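Local coordinates for protein putative S-adenosylmethionine-dependent methyltransferase (Bacteroides thetaiotaomicron, PDB 1WYZ) that probably transfers methyl groups from S-adenosylmethionine to a substrate that is not established, in the manner of RsmI-like methyltransferases, at residues A[4-9]-A[116-121]; A[34-39]-A[84-89]. All coordinates share one frame; numbering follows the deposited sequence.

Contact 1: A[4-9]-A[116-121]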
ATOM      1  N   ALA A   4      20.275  -8.861   4.554  1.00 53.06           N
ATOM      2  CA  ALA A   4      19.014  -9.335   3.998  1.00 49.31           C
ATOM      3  C   ALA A   4      18.735  -8.749   2.615  1.00 46.24           C
ATOM      4  O   ALA A   4      19.543  -7.994   2.072  1.00 45.81           O
ATOM      5  CB  ALA A   4      17.870  -8.975   4.943  1.00 35.00           C
ATOM      6  N   LEU A   5      17.585  -9.120   2.051  1.00 33.12           N
ATOM      7  CA  LEU A   5      17.150  -8.629   0.751  1.00 30.25           C
ATOM      8  C   LEU A   5      16.170  -7.480   0.992  1.00 29.80           C
ATOM      9  O   LEU A   5      14.994  -7.694   1.315  1.00 26.98           O
ATOM     10  CB  LEU A   5      16.462  -9.743  -0.061  1.00 36.21           C
ATOM     11  CG  LEU A   5      15.941  -9.372  -1.465  1.00 35.62           C
ATOM     12  CD1 LEU A   5      17.114  -9.048  -2.396  1.00 34.38           C
ATOM     13  CD2 LEU A   5      15.121 -10.513  -2.040  1.00 31.30           C
ATOM     14  N   TYR A   6      16.680  -6.263   0.852  1.00 34.52           N
ATOM     15  CA  TYR A   6      15.901  -5.052   1.032  1.00 33.65           C
ATOM     16  C   TYR A   6      15.147  -4.702  -0.253  1.00 34.53           C
ATOM     17  O   TYR A   6      15.758  -4.511  -1.308  1.00 36.67           O
ATOM     18  CB  TYR A   6      16.834  -3.904   1.402  1.00 33.19           C
ATOM     19  CG  TYR A   6      17.311  -3.914   2.844  1.00 33.97           C
ATOM     20  CD1 TYR A   6      16.556  -3.314   3.851  1.00 34.04           C
ATOM     21  CD2 TYR A   6      18.539  -4.468   3.191  1.00 31.78           C
ATOM     22  CE1 TYR A   6      17.014  -3.255   5.165  1.00 31.83           C
ATOM     23  CE2 TYR A   6      19.009  -4.415   4.505  1.00 31.15           C
ATOM     24  CZ  TYR A   6      18.240  -3.802   5.489  1.00 32.85           C
ATOM     25  OH  TYR A   6      18.703  -3.718   6.789  1.00 34.03           O
ATOM     26  N   LEU A   7      13.822  -4.637  -0.168  1.00 30.79           N
ATOM     27  CA  LEU A   7      12.984  -4.287  -1.313  1.00 29.83           C
ATOM     28  C   LEU A   7      12.913  -2.769  -1.380  1.00 31.05           C
ATOM     29  O   LEU A   7      12.152  -2.155  -0.642  1.00 31.03           O
ATOM     30  CB  LEU A   7      11.593  -4.881  -1.123  1.00 22.91           C
ATOM     31  CG  LEU A   7      11.370  -6.308  -1.648  1.00 21.68           C
ATOM     32  CD1 LEU A   7      12.672  -7.068  -1.745  1.00 14.66           C
ATOM     33  CD2 LEU A   7      10.368  -7.018  -0.750  1.00 19.23           C
ATOM     34  N   LEU A   8      13.700  -2.174  -2.275  1.00 33.83           N
ATOM     35  CA  LEU A   8      13.776  -0.711  -2.414  1.00 36.66           C
ATOM     36  C   LEU A   8      12.787   0.049  -3.318  1.00 34.96           C
ATOM     37  O   LEU A   8      12.783  -0.129  -4.528  1.00 37.39           O
ATOM     38  CB  LEU A   8      15.191  -0.331  -2.857  1.00 45.13           C
ATOM     39  CG  LEU A   8      16.326  -0.984  -2.071  1.00 45.14           C
ATOM     40  CD1 LEU A   8      17.656  -0.524  -2.642  1.00 45.50           C
ATOM     41  CD2 LEU A   8      16.199  -0.611  -0.596  1.00 46.26           C
ATOM     42  N   PRO A   9      11.936   0.907  -2.736  1.00 25.54           N
ATOM     43  CA  PRO A   9      11.006   1.637  -3.608  1.00 25.76           C
ATOM     44  C   PRO A   9      11.570   2.927  -4.236  1.00 25.13           C
ATOM     45  O   PRO A   9      12.467   3.559  -3.685  1.00 25.12           O
ATOM     46  CB  PRO A   9       9.798   1.887  -2.697  1.00 30.72           C
ATOM     47  CG  PRO A   9      10.368   1.865  -1.304  1.00 28.11           C
ATOM     48  CD  PRO A   9      11.402   0.782  -1.363  1.00 29.27           C
ATOM     49  N   ILE A 116      13.134  -7.690   3.721  1.00 28.72           N
ATOM     50  CA  ILE A 116      12.646  -6.529   4.437  1.00 30.02           C
ATOM     51  C   ILE A 116      12.262  -5.410   3.472  1.00 29.19           C
ATOM     52  O   ILE A 116      13.092  -4.884   2.731  1.00 28.20           O
ATOM     53  CB  ILE A 116      13.692  -6.079   5.496  1.00 41.92           C
ATOM     54  CG1 ILE A 116      13.443  -4.635   5.914  1.00 43.29           C
ATOM     55  CG2 ILE A 116      15.087  -6.319   4.980  1.00 41.12           C
ATOM     56  CD1 ILE A 116      14.185  -4.192   7.174  1.00 47.00           C
ATOM     57  N   PRO A 117      10.967  -5.055   3.451  1.00 32.16           N
ATOM     58  CA  PRO A 117      10.448  -4.001   2.575  1.00 30.26           C
ATOM     59  C   PRO A 117      10.565  -2.608   3.222  1.00 29.70           C
ATOM     60  O   PRO A 117      10.283  -2.443   4.405  1.00 27.19           O
ATOM     61  CB  PRO A 117       8.994  -4.424   2.387  1.00 24.28           C
ATOM     62  CG  PRO A 117       8.635  -4.874   3.792  1.00 24.01           C
ATOM     63  CD  PRO A 117       9.870  -5.692   4.212  1.00 23.74           C
ATOM     64  N   LEU A 118      10.993  -1.614   2.450  1.00 36.46           N
ATOM     65  CA  LEU A 118      11.115  -0.264   2.990  1.00 37.19           C
ATOM     66  C   LEU A 118       9.946   0.599   2.513  1.00 36.89           C
ATOM     67  O   LEU A 118       9.378   0.350   1.446  1.00 36.43           O
ATOM     68  CB  LEU A 118      12.452   0.362   2.577  1.00 25.45           C
ATOM     69  CG  LEU A 118      13.717  -0.389   3.003  1.00 26.08           C
ATOM     70  CD1 LEU A 118      14.935   0.491   2.725  1.00 24.20           C
ATOM     71  CD2 LEU A 118      13.660  -0.745   4.491  1.00 24.86           C
ATOM     72  N   VAL A 119       9.586   1.606   3.303  1.00 28.60           N
ATOM     73  CA  VAL A 119       8.466   2.473   2.962  1.00 29.68           C
ATOM     74  C   VAL A 119       8.668   3.274   1.676  1.00 29.09           C
ATOM     75  O   VAL A 119       9.739   3.809   1.409  1.00 29.36           O
ATOM     76  CB  VAL A 119       8.149   3.440   4.115  1.00 31.37           C
ATOM     77  CG1 VAL A 119       6.966   4.312   3.748  1.00 33.73           C
ATOM     78  CG2 VAL A 119       7.840   2.656   5.377  1.00 32.96           C
ATOM     79  N   GLY A 120       7.615   3.350   0.878  1.00 33.70           N
ATOM     80  CA  GLY A 120       7.713   4.083  -0.361  1.00 35.51           C
ATOM     81  C   GLY A 120       6.349   4.518  -0.838  1.00 35.72           C
ATOM     82  O   GLY A 120       5.331   4.091  -0.288  1.00 36.84           O
ATOM     83  N   PRO A 121       6.292   5.376  -1.857  1.00 27.99           N
ATOM     84  CA  PRO A 121       4.967   5.783  -2.303  1.00 28.76           C
ATOM     85  C   PRO A 121       4.284   4.616  -3.013  1.00 29.69           C
ATOM     86  O   PRO A 121       4.914   3.883  -3.781  1.00 29.09           O
ATOM     87  CB  PRO A 121       5.270   6.954  -3.231  1.00 30.68           C
ATOM     88  CG  PRO A 121       6.530   6.509  -3.900  1.00 29.96           C
ATOM     89  CD  PRO A 121       7.340   5.909  -2.743  1.00 29.91           C
TER

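Contact 2: A[34-39]-A[84-89]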
ATOM      1  N   HIS A  34      25.090  -5.091  -4.245  1.00 58.36           N
ATOM      2  CA  HIS A  34      24.451  -5.885  -5.300  1.00 54.15           C
ATOM      3  C   HIS A  34      22.949  -5.621  -5.386  1.00 50.97           C
ATOM      4  O   HIS A  34      22.225  -5.823  -4.418  1.00 50.86           O
ATOM      5  CB  HIS A  34      24.646  -7.381  -5.033  1.00 40.64           C
ATOM      6  CG  HIS A  34      26.021  -7.744  -4.567  1.00 39.35           C
ATOM      7  ND1 HIS A  34      26.597  -7.191  -3.444  1.00 40.55           N
ATOM      8  CD2 HIS A  34      26.918  -8.638  -5.047  1.00 41.02           C
ATOM      9  CE1 HIS A  34      27.788  -7.728  -3.250  1.00 39.69           C
ATOM     10  NE2 HIS A  34      28.006  -8.609  -4.209  1.00 40.46           N
ATOM     11  N   PHE A  35      22.480  -5.200  -6.550  1.00 36.44           N
ATOM     12  CA  PHE A  35      21.062  -4.934  -6.730  1.00 34.79           C
ATOM     13  C   PHE A  35      20.460  -5.844  -7.789  1.00 35.30           C
ATOM     14  O   PHE A  35      21.124  -6.225  -8.741  1.00 35.22           O
ATOM     15  CB  PHE A  35      20.829  -3.477  -7.149  1.00 26.51           C
ATOM     16  CG  PHE A  35      21.403  -2.474  -6.199  1.00 22.49           C
ATOM     17  CD1 PHE A  35      22.758  -2.150  -6.239  1.00 21.05           C
ATOM     18  CD2 PHE A  35      20.601  -1.888  -5.222  1.00 21.21           C
ATOM     19  CE1 PHE A  35      23.310  -1.260  -5.312  1.00 21.06           C
ATOM     20  CE2 PHE A  35      21.149  -0.990  -4.282  1.00 21.82           C
ATOM     21  CZ  PHE A  35      22.502  -0.679  -4.328  1.00 18.00           C
ATOM     22  N   ILE A  36      19.197  -6.196  -7.607  1.00 32.43           N
ATOM     23  CA  ILE A  36      18.476  -7.011  -8.568  1.00 34.42           C
ATOM     24  C   ILE A  36      17.441  -6.018  -9.078  1.00 37.18           C
ATOM     25  O   ILE A  36      16.627  -5.510  -8.309  1.00 34.83           O
ATOM     26  CB  ILE A  36      17.798  -8.229  -7.894  1.00 44.50           C
ATOM     27  CG1 ILE A  36      18.862  -9.234  -7.449  1.00 43.61           C
ATOM     28  CG2 ILE A  36      16.871  -8.932  -8.873  1.00 45.35           C
ATOM     29  CD1 ILE A  36      19.645  -9.949  -8.496  1.00 56.31           C
ATOM     30  N   VAL A  37      17.484  -5.727 -10.375  1.00 50.18           N
ATOM     31  CA  VAL A  37      16.587  -4.733 -10.954  1.00 54.37           C
ATOM     32  C   VAL A  37      15.868  -5.107 -12.242  1.00 57.64           C
ATOM     33  O   VAL A  37      16.267  -6.028 -12.957  1.00 57.35           O
ATOM     34  CB  VAL A  37      17.358  -3.431 -11.228  1.00 62.10           C
ATOM     35  CG1 VAL A  37      17.888  -2.850  -9.921  1.00 61.29           C
ATOM     36  CG2 VAL A  37      18.511  -3.720 -12.183  1.00 60.81           C
ATOM     37  N   GLU A  38      14.812  -4.353 -12.535  1.00 63.96           N
ATOM     38  CA  GLU A  38      14.013  -4.550 -13.740  1.00 69.14           C
ATOM     39  C   GLU A  38      14.624  -3.797 -14.911  1.00 69.66           C
ATOM     40  O   GLU A  38      14.174  -3.945 -16.042  1.00 69.55           O
ATOM     41  CB  GLU A  38      12.583  -4.064 -13.508  1.00 89.26           C
ATOM     42  CG  GLU A  38      11.826  -4.883 -12.482  1.00 94.91           C
ATOM     43  CD  GLU A  38      10.524  -4.235 -12.068  1.00 97.20           C
ATOM     44  OE1 GLU A  38       9.686  -3.963 -12.954  1.00 97.11           O
ATOM     45  OE2 GLU A  38      10.341  -3.998 -10.854  1.00 98.82           O
ATOM     46  N   ASP A  39      15.641  -2.988 -14.628  1.00 57.47           N
ATOM     47  CA  ASP A  39      16.342  -2.217 -15.652  1.00 56.53           C
ATOM     48  C   ASP A  39      17.511  -1.439 -15.060  1.00 55.47           C
ATOM     49  O   ASP A  39      17.328  -0.507 -14.275  1.00 54.66           O
ATOM     50  CB  ASP A  39      15.397  -1.246 -16.357  1.00 72.02           C
ATOM     51  CG  ASP A  39      16.105  -0.421 -17.413  1.00 73.45           C
ATOM     52  OD1 ASP A  39      16.775  -1.015 -18.285  1.00 74.18           O
ATOM     53  OD2 ASP A  39      15.994   0.820 -17.369  1.00 74.09           O
ATOM     54  N   ALA A  84      26.026 -10.980   2.362  1.00 36.62           N
ATOM     55  CA  ALA A  84      26.018  -9.593   1.892  1.00 35.87           C
ATOM     56  C   ALA A  84      24.578  -9.154   1.633  1.00 36.19           C
ATOM     57  O   ALA A  84      23.788  -9.909   1.065  1.00 37.85           O
ATOM     58  CB  ALA A  84      26.839  -9.465   0.617  1.00 29.43           C
ATOM     59  N   SER A  85      24.232  -7.938   2.050  1.00 32.97           N
ATOM     60  CA  SER A  85      22.879  -7.432   1.845  1.00 33.41           C
ATOM     61  C   SER A  85      22.651  -7.051   0.380  1.00 33.81           C
ATOM     62  O   SER A  85      23.582  -6.624  -0.302  1.00 34.38           O
ATOM     63  CB  SER A  85      22.629  -6.226   2.753  1.00 32.85           C
ATOM     64  OG  SER A  85      22.689  -6.602   4.123  1.00 30.41           O
HETATM   65  N   MSE A  86      21.422  -7.229  -0.107  1.00 29.56           N
HETATM   66  CA  MSE A  86      21.082  -6.899  -1.491  1.00 29.71           C
HETATM   67  C   MSE A  86      19.790  -6.105  -1.592  1.00 29.36           C
HETATM   68  O   MSE A  86      18.929  -6.185  -0.723  1.00 30.13           O
HETATM   69  CB  MSE A  86      20.930  -8.156  -2.335  1.00 33.32           C
HETATM   70  CG  MSE A  86      22.159  -9.027  -2.439  1.00 34.93           C
HETATM   71 SE   MSE A  86      21.777 -10.511  -3.641  1.00 49.33          SE
HETATM   72  CE  MSE A  86      22.390  -9.745  -5.325  1.00 40.35           C
ATOM     73  N   GLY A  87      19.643  -5.339  -2.664  1.00 36.13           N
ATOM     74  CA  GLY A  87      18.425  -4.570  -2.817  1.00 36.82           C
ATOM     75  C   GLY A  87      17.709  -4.867  -4.122  1.00 38.33           C
ATOM     76  O   GLY A  87      18.333  -5.304  -5.087  1.00 38.34           O
ATOM     77  N   VAL A  88      16.395  -4.655  -4.142  1.00 37.98           N
ATOM     78  CA  VAL A  88      15.602  -4.858  -5.348  1.00 40.21           C
ATOM     79  C   VAL A  88      15.039  -3.480  -5.685  1.00 42.30           C
ATOM     80  O   VAL A  88      14.604  -2.754  -4.790  1.00 41.30           O
ATOM     81  CB  VAL A  88      14.443  -5.861  -5.127  1.00 36.56           C
ATOM     82  CG1 VAL A  88      13.700  -6.070  -6.424  1.00 35.70           C
ATOM     83  CG2 VAL A  88      14.976  -7.191  -4.622  1.00 34.52           C
ATOM     84  N   ILE A  89      15.063  -3.118  -6.967  1.00 49.90           N
ATOM     85  CA  ILE A  89      14.580  -1.802  -7.410  1.00 54.03           C
ATOM     86  C   ILE A  89      13.666  -1.901  -8.628  1.00 58.96           C
ATOM     87  O   ILE A  89      14.009  -2.561  -9.613  1.00 57.08           O
ATOM     88  CB  ILE A  89      15.755  -0.893  -7.803  1.00 36.66           C
ATOM     89  CG1 ILE A  89      16.820  -0.914  -6.710  1.00 34.40           C
ATOM     90  CG2 ILE A  89      15.258   0.525  -8.041  1.00 36.17           C
ATOM     91  CD1 ILE A  89      18.179  -0.352  -7.123  1.00 45.11           C
TER

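Contact 1: A[4-9]-A[116-121]
Ile116 and Tyr6 form the tight, enclosed part of this contact. They are paired in parallel strands, and their side chains lie side by side on the same face of the sheet. Ile116 CG2 sits over one face of the Tyr6 ring, 3.7 Å from the centroid, in a CH-pi contact displaced toward the CD1-CE1 rim. Ile116 CG1 is anti to the backbone N (chi1 161°), and this turns the CG2 branch to the ring. Ile116 CD1 also reaches Tyr6 CE1, at 3.6 Å. Ala4 CB meets Ile116 CG2 at 3.8 Å. Leu118 CD2 comes to the edge of the ring, 3.9 Å from CD1 of Tyr6.

The backbone is held by two sound bonds, Ile116 N to Leu5 O (3.0 Å) and Leu7 N to Ile116 O (3.0 Å). Beyond them the strand pairing weakens. Leu118 N reaches Leu7 O by a weak bond of 3.3 Å. Leu118 is already past the end of its strand. Pro9 here is partly exposed, yet its ring still packs closely. Pro9 CG lies 3.3 Å from Leu118 O and also meets Val119 O. Gly120 passes close to this ring; a CB there would collide with Pro9.

The pair forms one edge of the five-stranded parallel sheet as found within the chain, with strand 86-89 flanking 5-8 on its other side. Leu8 and Leu118 pack on helix 24-29. On the opposite face Leu7 packs on Val105 of helix 100-110 and on Met129 of the second subunit, and Pro117 on Leu126 of that subunit.

Contact 2: A[34-39]-A[84-89]
Gly87 O is met by two groups of the neighbouring strand, one N-H and one CA-H. Ile36 N gives Gly87 O a hydrogen bond of 2.8 Å, close to the line of the carbonyl (167° at the oxygen). Phe35 CA lies 3.2 Å from Gly87 O in a CA-H...O contact. Gly87 N donates a hydrogen bond to His34 O, and Ile89 N to Ile36 O, both at 3.2 Å.

On the face of Phe35 and Val37, Ile89 packs against both, crossing Phe35 at a slant. Ile89 CD1 reaches Phe35 CD2 at 3.4 Å, and Ile89 CB meets Val37 CG1 at 3.6 Å. A side chain at position 87 would be tight against the Phe35 ring. An alanine in place of Phe35 would probably open a gap over Gly87 and leave Ile89 CD1 without its aromatic neighbour. On the other face Met86, a selenomethionine, bends at chi3 (92°), and its CE lies against His34 CB and Ile36 CG1.

The two strands are inner members of the parallel sheet, between 62-63 and 5-8. Phe35 packs on Leu8 of strand 5-8. Behind the other face, helix 70-81 covers His34 and Met86 with Pro79, and Ile36 with Tyr76.

Both contacts belong to one parallel sheet and are largely buried. Contact 1 pairs strand 5-8 with the edge strand 115-117, and nearly all its touching residues are buried. Contact 2 pairs the inner strands 34-37 and 86-89, yet its ends are partly exposed, at His34, Ala84, Ser85 and Glu38. Strands 5-8 and 86-89 are neighbours, so the two contacts meet directly. Leu8 N lies 2.7 Å from Val88 O, a probable hydrogen bond, and Leu5 packs on Val88. Contact 2 keeps its strand pairing through Ile89. In contact 1 regular pairing gives way to proline- and glycine-rich chain that still packs closely. It also abuts the second subunit, whereas no other chain of the assembly touches contact 2.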